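PDB 6U4B: WbbM protein from Klebsiella pneumoniae, which probably acts as a bifunctional glycosyltransferase that polymerises O-antigen, working as a trimer with a DUF4422 region and a magnesium-binding family 8 glycosyltransferase region in each chain. Local coordinates for residues L153-W158 with L280-V285; K166-H171 with N205-G210; T462-N467 with M510-Y515; I434-F439 with K501-D506. All coordinates share one frame; numbering follows the deposited sequence.

In the fold
From the N terminus, contact 1 opens on strand 152-159 and closes a loop of about 120 residues when strand 277-285 returns beside it in the same sheet. Contact 2 lies wholly within that loop: it joins the start of helix 168-173 to the end of helix 198-206 and to strand 209-210, and touches contact 1 where Trp158 N probably bonds to Gly210 O. Contacts 3 and 4 come later, in the family 8 glycosyltransferase region, with centres more than 50 Å from those of the first two. Their segments alternate along the chain, so the loops cross. Both use the helix 505-513 region, tying it to helix 434-441 and to the loop after helix 455-461.

Contact 1: L153-W158 with L280-V285; sequences LLPKKW and LQRTFV
The CA atoms of Pro155 and Leu280 come within 4.8 Å, where the parallel strands 152-159 and 277-285 approach and then part. Leu280 N donates to Leu154 O at 2.9 Å, with an angle of 160° at the hydrogen. Proline has no N-H to offer, but its backbone still takes part: Pro155 CA approaches Leu280 O at 3.3 Å in a CA-H...O contact. Beside this pairing the leucines supply the apolar filling, Leu153 CD2 meeting Leu280 CD1 at 4.0 Å as the two branches cross obliquely. Arg282 takes over where the strands diverge. Its CG lies anti to its own carbonyl carbon (chi1 -58°), and a bend at chi3 turns the guanidinium back towards residues 155 and 156. On the way the chain crosses the Pro155 ring at about a right angle, with Arg282 CG 3.4 Å from Pro155 CB. Arg282 NH1 then donates to Lys156 O at 2.9 Å, the oxygen lying in the guanidinium plane. A long, flexible arginine suits this position because it reaches a carbonyl that the separating backbone cannot. The Lys156 chain bends past Gln281, and its NZ forms a salt bridge with Glu117, which also accepts from Gln281 NE2. Strand 152-159 sits between strands 216-219 and 277-285, strand 122-125 flanks the far side of strand 277-285, and Cys146 of helix 140-146 packs against both Leu153 and Leu280.

Contact 2: K166-H171 with N205-G210; sequences KNNYDH and NDASDG
Asn168 ND2 is gripped by two backbone carbonyls: it donates to Asp209 O at 2.9 Å, with an angle of 160° at the hydrogen, and to Phe204 O. The Asp209 oxygen lies near the amide plane of Asn168, although the nitrogen stands well above the carbonyl plane of Asp209. Tyr212 OH bonds to OD1 at the other end, so the buried amide is held at both ends and its rotation is fixed. The backbone of the same residue gives Asn168 N to Ala207 O at 2.9 Å, the nitrogen lying nearly on the line of the carbonyl bond, though the bond is bent at the hydrogen (136°), and Tyr169 N reaches a lone pair of Asn205 O at 3.3 Å. Asn167, the N-cap of helix 168-173, turns its CG between its backbone N and carbonyl carbon (chi1 50°). That brings OD1 round to accept Asp170 N at 2.8 Å, while Asn167 CB rests 3.2 Å from Asn205 O. Tyr169 CB packs on the Asn205 amide, whose OD1 goes to Tyr183. The first N-H groups of one helix, which lack acceptors in their own turn, are thereby satisfied by Asn167 and by carbonyls at and just past the end of helix 198-206, an arrangement that may also be electrostatically favourable.

Contact 3: T462-N467 with M510-Y515; sequences TLNMNN and MNKVFY
Leu463 and Lys512 bring their CA atoms to 4.8 Å, where the loop after helix 455-461 runs past the last turn of helix 505-513. Asn464 holds positive phi there, a conformation that asparagine tolerates well. Its side chain lies beside that of Lys512, pointing the same way, and OD1 accepts from Lys512 NZ at 2.9 Å. The lysine leaves the helix with CG anti to the backbone N (chi1 166°), which lays its methylene groups along the loop backbone, CG being 3.5 Å from Leu463 O, before a last bend delivers the ammonium. Tyr515 makes the other half of the contact. The backbone of Met465 sits over the centre of its ring, CA being 3.7 Å from the centroid in a CH-pi contact, and Met465 CG touches Tyr515 CD1 at 3.5 Å. The sulfur stands oblique to the ring, a Met-aromatic contact in which the flexible methionine follows the ring and then runs on towards Asn511. Beyond the rim, Tyr515 OH accepts from Asn467 N at 2.6 Å and donates to Asn466 OD1, whose amide is turned 75° to the ring; the modelled length of this second bond is doubtfully short. Asn511 is spoken for elsewhere, its OD1 taking the N-H of Phe472. If the short bond is real, the tyrosine hydroxyl serves as donor and acceptor at once, and the lysine ammonium is met here by the amide oxygen of Asn464, so the loop is tied to the helix end by directional polar bonds around an aromatic face.

Contact 4: I434-F439 with K501-D506; sequences IVMEGF and KYWFLD
Met436 and Phe504 meet in the family 8 glycosyltransferase region, expected to have a GT-A type fold, where helix 434-441 faces a type I beta turn from Tyr502 to Leu505 that leads into helix 505-513. The contact is wholly apolar, and its backbones stay apart: the nearest CA atoms, of Met436 and Phe504, are 10.3 Å from each other, so long side chains must bridge the distance. The close part is built round Phe504. Met436 starts with CG anti to the backbone N (chi1 178°) and then folds at chi2 and chi3, which carries its methyl CE to 3.9 Å from Phe504 CE2; a pliable, buried methionine fits itself readily against the obliquely placed ring. Phe439 comes from the next turn of the helix, and Phe504 CZ reaches the edge of its ring, 3.8 Å from Phe439 CE2. The looser part lies towards Trp503, whose CH2 comes no nearer than 4.1 Å to Phe439 CD2. Its six-membered ring and that of Phe439 are 5.9 Å apart at their centroids with planes at 34°, neither stacked nor edge-to-face; all three aromatics are partly exposed. Ala455 of helix 455-461 packs on both Phe439 and Trp503, while Met436 also touches Leu459 of that helix. The side chain of Phe504 lies about 10 Å from the bound magnesium ion. Within the turn itself, Phe504 CE2 sits 3.4 Å above the plane of the Trp503 ring, over its centre.

Contact 1: L153-W158 with L280-V285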
# COMPACT_ATOMS: atom_id res chain seq x y z
N LEU A 153 33.34 7.95 -49.98
CA LEU A 153 32.53 7.07 -50.81
C LEU A 153 31.06 7.32 -50.51
O LEU A 153 30.70 7.59 -49.36
CB LEU A 153 32.87 5.59 -50.57
CG LEU A 153 34.33 5.15 -50.73
CD1 LEU A 153 35.12 5.35 -49.44
CD2 LEU A 153 34.40 3.71 -51.19
N LEU A 154 30.22 7.25 -51.54
CA LEU A 154 28.81 7.58 -51.39
C LEU A 154 28.04 7.17 -52.65
O LEU A 154 28.66 6.77 -53.64
CB LEU A 154 28.64 9.08 -51.07
CG LEU A 154 28.93 10.21 -52.06
CD1 LEU A 154 28.55 11.54 -51.42
CD2 LEU A 154 30.38 10.23 -52.47
N PRO A 155 26.70 7.21 -52.64
CA PRO A 155 25.95 6.80 -53.84
C PRO A 155 26.08 7.76 -55.00
O PRO A 155 26.71 8.82 -54.88
CB PRO A 155 24.51 6.73 -53.34
CG PRO A 155 24.47 7.62 -52.16
CD PRO A 155 25.79 7.43 -51.50
N LYS A 156 25.48 7.40 -56.13
CA LYS A 156 25.47 8.27 -57.29
C LYS A 156 24.60 9.50 -57.03
O LYS A 156 23.63 9.45 -56.26
CB LYS A 156 24.95 7.53 -58.52
CG LYS A 156 25.76 6.29 -58.90
CD LYS A 156 25.49 5.88 -60.34
CE LYS A 156 24.82 4.52 -60.42
NZ LYS A 156 25.40 3.69 -61.51
N LYS A 157 24.96 10.61 -57.67
CA LYS A 157 24.11 11.79 -57.63
C LYS A 157 22.75 11.48 -58.24
O LYS A 157 22.62 10.61 -59.11
CB LYS A 157 24.76 12.96 -58.37
CG LYS A 157 25.87 13.67 -57.60
CD LYS A 157 26.38 14.87 -58.40
CE LYS A 157 27.49 15.60 -57.66
NZ LYS A 157 28.05 16.71 -58.49
N TRP A 158 21.74 12.21 -57.79
CA TRP A 158 20.40 12.12 -58.33
C TRP A 158 20.01 13.46 -58.95
O TRP A 158 20.30 14.51 -58.38
CB TRP A 158 19.40 11.71 -57.24
CG TRP A 158 18.01 11.48 -57.74
CD1 TRP A 158 17.57 10.42 -58.50
CD2 TRP A 158 16.86 12.30 -57.52
NE1 TRP A 158 16.23 10.54 -58.76
CE2 TRP A 158 15.77 11.69 -58.17
CE3 TRP A 158 16.65 13.50 -56.83
CZ2 TRP A 158 14.49 12.24 -58.16
CZ3 TRP A 158 15.38 14.05 -56.82
CH2 TRP A 158 14.31 13.41 -57.48
N LEU A 280 29.24 4.77 -55.59
CA LEU A 280 28.88 3.36 -55.58
C LEU A 280 27.39 3.21 -55.87
O LEU A 280 26.60 4.14 -55.71
CB LEU A 280 29.22 2.72 -54.23
CG LEU A 280 30.65 2.91 -53.71
CD1 LEU A 280 30.74 2.48 -52.26
CD2 LEU A 280 31.64 2.14 -54.57
N GLN A 281 27.02 2.01 -56.31
CA GLN A 281 25.61 1.70 -56.51
C GLN A 281 24.89 1.56 -55.18
O GLN A 281 25.49 1.23 -54.15
CB GLN A 281 25.45 0.42 -57.33
CG GLN A 281 26.01 0.47 -58.75
CD GLN A 281 25.67 -0.77 -59.55
OE1 GLN A 281 26.28 -1.83 -59.36
NE2 GLN A 281 24.69 -0.66 -60.44
N ARG A 282 23.58 1.82 -55.19
CA ARG A 282 22.72 1.63 -54.04
C ARG A 282 21.98 0.30 -54.14
O ARG A 282 21.61 -0.13 -55.24
CB ARG A 282 21.69 2.76 -53.91
CG ARG A 282 22.28 4.14 -53.80
CD ARG A 282 21.20 5.20 -53.54
NE ARG A 282 20.46 5.57 -54.75
CZ ARG A 282 20.83 6.53 -55.58
NH1 ARG A 282 21.93 7.24 -55.35
NH2 ARG A 282 20.10 6.80 -56.65
N THR A 283 21.77 -0.34 -53.00
CA THR A 283 21.00 -1.58 -52.95
C THR A 283 19.70 -1.36 -52.18
O THR A 283 19.56 -0.41 -51.40
CB THR A 283 21.79 -2.71 -52.29
OG1 THR A 283 21.79 -2.55 -50.86
CG2 THR A 283 23.23 -2.73 -52.79
N PHE A 284 18.74 -2.24 -52.43
CA PHE A 284 17.50 -2.27 -51.67
C PHE A 284 17.09 -3.71 -51.42
O PHE A 284 17.16 -4.55 -52.32
CB PHE A 284 16.36 -1.53 -52.38
CG PHE A 284 15.04 -1.64 -51.67
CD1 PHE A 284 14.01 -2.41 -52.19
CD2 PHE A 284 14.83 -1.00 -50.46
CE1 PHE A 284 12.80 -2.53 -51.54
CE2 PHE A 284 13.62 -1.11 -49.79
CZ PHE A 284 12.60 -1.87 -50.33
N VAL A 285 16.66 -3.99 -50.19
CA VAL A 285 16.22 -5.31 -49.77
C VAL A 285 14.70 -5.29 -49.68
O VAL A 285 14.13 -4.56 -48.85
CB VAL A 285 16.85 -5.70 -48.42
CG1 VAL A 285 16.34 -7.05 -47.97
CG2 VAL A 285 18.37 -5.71 -48.54

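Contact 2: K166-H171 with N205-G210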
# COMPACT_ATOMS: atom_id res chain seq x y z
N LYS A 166 13.90 23.01 -61.07
CA LYS A 166 14.87 23.77 -61.85
C LYS A 166 16.29 23.55 -61.34
O LYS A 166 17.23 23.44 -62.14
CB LYS A 166 14.52 25.26 -61.81
CG LYS A 166 15.55 26.15 -62.49
CD LYS A 166 15.08 27.60 -62.56
CE LYS A 166 16.12 28.48 -63.23
NZ LYS A 166 15.65 29.88 -63.40
N ASN A 167 16.47 23.47 -60.03
CA ASN A 167 17.78 23.28 -59.42
C ASN A 167 17.56 22.75 -58.00
O ASN A 167 16.43 22.48 -57.59
CB ASN A 167 18.59 24.58 -59.46
CG ASN A 167 17.82 25.77 -58.93
OD1 ASN A 167 17.10 25.67 -57.93
ND2 ASN A 167 17.97 26.91 -59.59
N ASN A 168 18.66 22.59 -57.25
CA ASN A 168 18.56 21.97 -55.93
C ASN A 168 17.80 22.86 -54.96
O ASN A 168 17.06 22.36 -54.10
CB ASN A 168 19.95 21.65 -55.39
CG ASN A 168 20.60 20.50 -56.13
OD1 ASN A 168 20.03 19.41 -56.24
ND2 ASN A 168 21.80 20.73 -56.65
N TYR A 169 17.97 24.18 -55.07
CA TYR A 169 17.19 25.10 -54.24
C TYR A 169 15.70 24.96 -54.53
O TYR A 169 14.89 24.79 -53.62
CB TYR A 169 17.65 26.54 -54.47
CG TYR A 169 16.86 27.57 -53.69
CD1 TYR A 169 15.70 28.13 -54.22
CD2 TYR A 169 17.27 27.98 -52.43
CE1 TYR A 169 14.98 29.07 -53.51
CE2 TYR A 169 16.55 28.92 -51.71
CZ TYR A 169 15.41 29.46 -52.26
OH TYR A 169 14.69 30.39 -51.55
N ASP A 170 15.34 25.03 -55.81
CA ASP A 170 13.94 24.91 -56.20
C ASP A 170 13.37 23.55 -55.82
O ASP A 170 12.16 23.43 -55.57
CB ASP A 170 13.80 25.17 -57.70
CG ASP A 170 12.36 25.21 -58.16
OD1 ASP A 170 11.53 25.86 -57.48
OD2 ASP A 170 12.06 24.62 -59.22
N HIS A 171 14.22 22.52 -55.76
CA HIS A 171 13.75 21.19 -55.38
C HIS A 171 13.31 21.16 -53.92
O HIS A 171 12.36 20.45 -53.57
CB HIS A 171 14.84 20.16 -55.63
CG HIS A 171 14.36 18.74 -55.55
ND1 HIS A 171 13.42 18.22 -56.42
CD2 HIS A 171 14.69 17.73 -54.71
CE1 HIS A 171 13.19 16.96 -56.11
NE2 HIS A 171 13.95 16.63 -55.08
N ASN A 205 23.09 25.21 -54.87
CA ASN A 205 21.72 25.67 -55.05
C ASN A 205 21.38 25.84 -56.53
O ASN A 205 20.25 25.56 -56.94
CB ASN A 205 21.50 26.98 -54.29
CG ASN A 205 21.22 26.76 -52.82
OD1 ASN A 205 20.73 25.70 -52.42
ND2 ASN A 205 21.52 27.76 -52.00
N ASP A 206 22.34 26.28 -57.34
CA ASP A 206 22.10 26.44 -58.77
C ASP A 206 22.33 25.16 -59.56
O ASP A 206 21.98 25.12 -60.75
CB ASP A 206 22.99 27.55 -59.34
CG ASP A 206 22.57 28.94 -58.87
OD1 ASP A 206 23.22 29.92 -59.29
OD2 ASP A 206 21.62 29.03 -58.07
N ALA A 207 22.91 24.13 -58.95
CA ALA A 207 23.14 22.88 -59.66
C ALA A 207 21.85 22.09 -59.78
O ALA A 207 20.89 22.28 -59.03
CB ALA A 207 24.20 22.05 -58.95
N SER A 208 21.83 21.18 -60.75
CA SER A 208 20.67 20.35 -61.04
C SER A 208 20.80 18.93 -60.50
O SER A 208 19.96 18.08 -60.82
CB SER A 208 20.41 20.32 -62.55
OG SER A 208 21.52 19.76 -63.24
N ASP A 209 21.82 18.65 -59.70
CA ASP A 209 22.01 17.31 -59.17
C ASP A 209 22.78 17.40 -57.86
O ASP A 209 23.31 18.45 -57.49
CB ASP A 209 22.74 16.41 -60.19
CG ASP A 209 24.12 16.93 -60.55
OD1 ASP A 209 24.86 16.21 -61.25
OD2 ASP A 209 24.47 18.06 -60.14
N GLY A 210 22.82 16.28 -57.15
CA GLY A 210 23.50 16.23 -55.88
C GLY A 210 23.24 14.90 -55.19
O GLY A 210 22.45 14.08 -55.65

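Contact 3: T462-N467 with M510-Y515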
# COMPACT_ATOMS: atom_id res chain seq x y z
N THR A 462 -0.66 -38.91 -33.57
CA THR A 462 -0.28 -37.61 -34.12
C THR A 462 0.97 -37.06 -33.44
O THR A 462 1.84 -36.49 -34.11
CB THR A 462 -1.44 -36.62 -33.99
OG1 THR A 462 -2.57 -37.10 -34.73
CG2 THR A 462 -1.04 -35.25 -34.52
N LEU A 463 1.08 -37.22 -32.13
CA LEU A 463 2.22 -36.68 -31.39
C LEU A 463 3.36 -37.68 -31.24
O LEU A 463 4.43 -37.30 -30.76
CB LEU A 463 1.78 -36.17 -30.02
CG LEU A 463 0.68 -35.10 -30.00
CD1 LEU A 463 0.68 -34.35 -28.68
CD2 LEU A 463 0.83 -34.13 -31.17
N ASN A 464 3.16 -38.93 -31.65
CA ASN A 464 4.20 -39.96 -31.61
C ASN A 464 4.80 -40.11 -30.22
O ASN A 464 6.01 -40.18 -30.04
CB ASN A 464 5.29 -39.68 -32.64
CG ASN A 464 4.75 -39.58 -34.05
OD1 ASN A 464 4.78 -38.51 -34.67
ND2 ASN A 464 4.24 -40.69 -34.58
N MET A 465 3.93 -40.14 -29.21
CA MET A 465 4.31 -40.36 -27.82
C MET A 465 3.90 -41.78 -27.44
O MET A 465 2.71 -42.08 -27.35
CB MET A 465 3.66 -39.33 -26.91
CG MET A 465 4.02 -37.89 -27.23
SD MET A 465 3.41 -36.72 -25.99
CE MET A 465 1.66 -36.84 -26.25
N ASN A 466 4.89 -42.66 -27.24
CA ASN A 466 4.56 -44.03 -26.87
C ASN A 466 3.81 -44.09 -25.55
O ASN A 466 2.95 -44.96 -25.35
CB ASN A 466 5.82 -44.90 -26.83
CG ASN A 466 6.65 -44.69 -25.58
OD1 ASN A 466 7.57 -43.87 -25.57
ND2 ASN A 466 6.35 -45.45 -24.52
N ASN A 467 4.09 -43.15 -24.64
CA ASN A 467 3.39 -43.07 -23.36
C ASN A 467 2.66 -41.74 -23.26
O ASN A 467 3.25 -40.72 -22.88
CB ASN A 467 4.38 -43.23 -22.21
CG ASN A 467 3.70 -43.27 -20.86
OD1 ASN A 467 2.48 -43.40 -20.77
ND2 ASN A 467 4.49 -43.17 -19.80
N MET A 510 5.41 -28.93 -28.98
CA MET A 510 6.52 -29.12 -28.05
C MET A 510 6.46 -30.49 -27.37
O MET A 510 7.51 -31.08 -27.10
CB MET A 510 6.53 -28.00 -27.01
CG MET A 510 6.90 -26.64 -27.59
SD MET A 510 7.04 -25.34 -26.34
CE MET A 510 5.32 -25.13 -25.88
N ASN A 511 5.26 -31.00 -27.08
CA ASN A 511 5.15 -32.34 -26.53
C ASN A 511 5.68 -33.38 -27.51
O ASN A 511 6.33 -34.36 -27.10
CB ASN A 511 3.71 -32.64 -26.15
CG ASN A 511 3.43 -32.40 -24.68
OD1 ASN A 511 3.70 -33.26 -23.84
ND2 ASN A 511 2.87 -31.23 -24.36
N LYS A 512 5.44 -33.18 -28.80
CA LYS A 512 5.93 -34.12 -29.80
C LYS A 512 7.44 -34.01 -29.96
O LYS A 512 8.15 -35.03 -29.96
CB LYS A 512 5.23 -33.87 -31.14
CG LYS A 512 5.89 -34.54 -32.34
CD LYS A 512 5.00 -34.47 -33.58
CE LYS A 512 5.77 -34.77 -34.85
NZ LYS A 512 6.44 -36.10 -34.83
N VAL A 513 7.97 -32.79 -30.07
CA VAL A 513 9.39 -32.62 -30.33
C VAL A 513 10.22 -32.93 -29.08
O VAL A 513 11.33 -33.46 -29.19
CB VAL A 513 9.67 -31.21 -30.88
CG1 VAL A 513 11.16 -30.96 -31.00
CG2 VAL A 513 9.00 -31.03 -32.23
N PHE A 514 9.70 -32.62 -27.90
CA PHE A 514 10.46 -32.82 -26.67
C PHE A 514 10.18 -34.17 -26.01
O PHE A 514 10.66 -34.40 -24.89
CB PHE A 514 10.16 -31.70 -25.66
CG PHE A 514 10.38 -30.31 -26.20
CD1 PHE A 514 11.24 -30.08 -27.27
CD2 PHE A 514 9.73 -29.22 -25.64
CE1 PHE A 514 11.43 -28.81 -27.77
CE2 PHE A 514 9.92 -27.94 -26.13
CZ PHE A 514 10.78 -27.73 -27.19
N TYR A 515 9.44 -35.06 -26.67
CA TYR A 515 9.06 -36.32 -26.04
C TYR A 515 10.29 -37.12 -25.61
O TYR A 515 11.26 -37.24 -26.36
CB TYR A 515 8.21 -37.17 -26.99
CG TYR A 515 7.73 -38.45 -26.35
CD1 TYR A 515 6.84 -38.42 -25.28
CD2 TYR A 515 8.18 -39.69 -26.79
CE1 TYR A 515 6.40 -39.58 -24.67
CE2 TYR A 515 7.74 -40.86 -26.19
CZ TYR A 515 6.85 -40.80 -25.13
OH TYR A 515 6.41 -41.94 -24.53
O HOH W 1 7.36 -37.45 -30.52

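Contact 4: I434-F439 with K501-D506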
# COMPACT_ATOMS: atom_id res chain seq x y z
N ILE A 434 -2.15 -32.67 -15.84
CA ILE A 434 -3.19 -33.54 -15.31
C ILE A 434 -4.53 -33.33 -16.00
O ILE A 434 -5.39 -34.22 -15.96
CB ILE A 434 -3.35 -33.38 -13.79
CG1 ILE A 434 -3.95 -32.01 -13.44
CG2 ILE A 434 -2.02 -33.57 -13.09
CD1 ILE A 434 -4.17 -31.82 -11.96
N VAL A 435 -4.74 -32.18 -16.65
CA VAL A 435 -5.96 -31.99 -17.43
C VAL A 435 -5.94 -32.89 -18.66
O VAL A 435 -6.94 -33.55 -18.98
CB VAL A 435 -6.13 -30.51 -17.83
CG1 VAL A 435 -7.32 -30.36 -18.76
CG2 VAL A 435 -6.32 -29.65 -16.59
N MET A 436 -4.80 -32.95 -19.36
CA MET A 436 -4.66 -33.91 -20.45
C MET A 436 -4.75 -35.34 -19.92
O MET A 436 -5.28 -36.22 -20.61
CB MET A 436 -3.34 -33.69 -21.19
CG MET A 436 -3.08 -34.69 -22.31
SD MET A 436 -4.30 -34.61 -23.64
CE MET A 436 -3.88 -33.03 -24.39
N GLU A 437 -4.24 -35.59 -18.71
CA GLU A 437 -4.42 -36.90 -18.09
C GLU A 437 -5.89 -37.25 -17.97
O GLU A 437 -6.28 -38.41 -18.19
CB GLU A 437 -3.74 -36.92 -16.72
CG GLU A 437 -3.72 -38.29 -16.05
CD GLU A 437 -3.09 -38.25 -14.67
OE1 GLU A 437 -3.64 -38.88 -13.74
OE2 GLU A 437 -2.05 -37.57 -14.51
N GLY A 438 -6.73 -36.27 -17.65
CA GLY A 438 -8.16 -36.51 -17.60
C GLY A 438 -8.77 -36.69 -18.98
O GLY A 438 -9.66 -37.52 -19.18
N PHE A 439 -8.30 -35.91 -19.96
CA PHE A 439 -8.80 -36.05 -21.32
C PHE A 439 -8.54 -37.45 -21.86
O PHE A 439 -9.40 -38.04 -22.53
CB PHE A 439 -8.15 -35.01 -22.24
CG PHE A 439 -8.64 -33.60 -22.00
CD1 PHE A 439 -9.80 -33.37 -21.28
CD2 PHE A 439 -7.95 -32.52 -22.52
CE1 PHE A 439 -10.25 -32.08 -21.07
CE2 PHE A 439 -8.39 -31.23 -22.31
CZ PHE A 439 -9.55 -31.01 -21.58
N LYS A 501 -1.89 -28.65 -38.46
CA LYS A 501 -2.43 -27.92 -37.32
C LYS A 501 -2.79 -28.90 -36.21
O LYS A 501 -3.37 -29.96 -36.47
CB LYS A 501 -3.65 -27.10 -37.74
CG LYS A 501 -3.36 -26.15 -38.88
CD LYS A 501 -3.91 -24.77 -38.62
CE LYS A 501 -3.16 -23.74 -39.45
NZ LYS A 501 -1.74 -23.64 -39.02
N TYR A 502 -2.44 -28.54 -34.99
CA TYR A 502 -2.53 -29.44 -33.85
C TYR A 502 -3.61 -28.98 -32.87
O TYR A 502 -3.97 -27.80 -32.81
CB TYR A 502 -1.18 -29.54 -33.12
CG TYR A 502 -0.08 -30.10 -34.00
CD1 TYR A 502 0.11 -31.47 -34.11
CD2 TYR A 502 0.74 -29.25 -34.73
CE1 TYR A 502 1.11 -31.98 -34.92
CE2 TYR A 502 1.74 -29.76 -35.54
CZ TYR A 502 1.92 -31.12 -35.63
OH TYR A 502 2.91 -31.63 -36.44
N TRP A 503 -4.11 -29.95 -32.10
CA TRP A 503 -5.23 -29.71 -31.20
C TRP A 503 -4.92 -28.58 -30.22
O TRP A 503 -5.68 -27.61 -30.11
CB TRP A 503 -5.57 -31.00 -30.45
CG TRP A 503 -6.83 -30.93 -29.65
CD1 TRP A 503 -7.84 -30.03 -29.79
CD2 TRP A 503 -7.21 -31.81 -28.58
NE1 TRP A 503 -8.83 -30.29 -28.87
CE2 TRP A 503 -8.47 -31.38 -28.12
CE3 TRP A 503 -6.61 -32.91 -27.97
CZ2 TRP A 503 -9.14 -32.02 -27.08
CZ3 TRP A 503 -7.28 -33.55 -26.94
CH2 TRP A 503 -8.53 -33.10 -26.50
N PHE A 504 -3.80 -28.68 -29.50
CA PHE A 504 -3.39 -27.65 -28.56
C PHE A 504 -2.17 -26.87 -29.05
O PHE A 504 -1.33 -26.46 -28.25
CB PHE A 504 -3.14 -28.26 -27.18
CG PHE A 504 -4.40 -28.57 -26.43
CD1 PHE A 504 -5.05 -27.58 -25.72
CD2 PHE A 504 -4.93 -29.84 -26.46
CE1 PHE A 504 -6.22 -27.87 -25.03
CE2 PHE A 504 -6.10 -30.13 -25.77
CZ PHE A 504 -6.74 -29.14 -25.06
N LEU A 505 -2.06 -26.69 -30.36
CA LEU A 505 -1.16 -25.71 -30.99
C LEU A 505 0.28 -25.99 -30.53
O LEU A 505 0.72 -27.15 -30.60
CB LEU A 505 -1.69 -24.32 -30.68
CG LEU A 505 -3.19 -24.09 -30.87
CD1 LEU A 505 -3.58 -22.69 -30.43
CD2 LEU A 505 -3.60 -24.32 -32.32
N ASP A 506 1.02 -24.99 -30.06
CA ASP A 506 2.43 -25.18 -29.74
C ASP A 506 2.65 -26.10 -28.56
O ASP A 506 3.73 -26.69 -28.44
CB ASP A 506 3.10 -23.82 -29.47
CG ASP A 506 2.45 -23.08 -28.32
OD1 ASP A 506 1.21 -23.08 -28.22
OD2 ASP A 506 3.19 -22.48 -27.51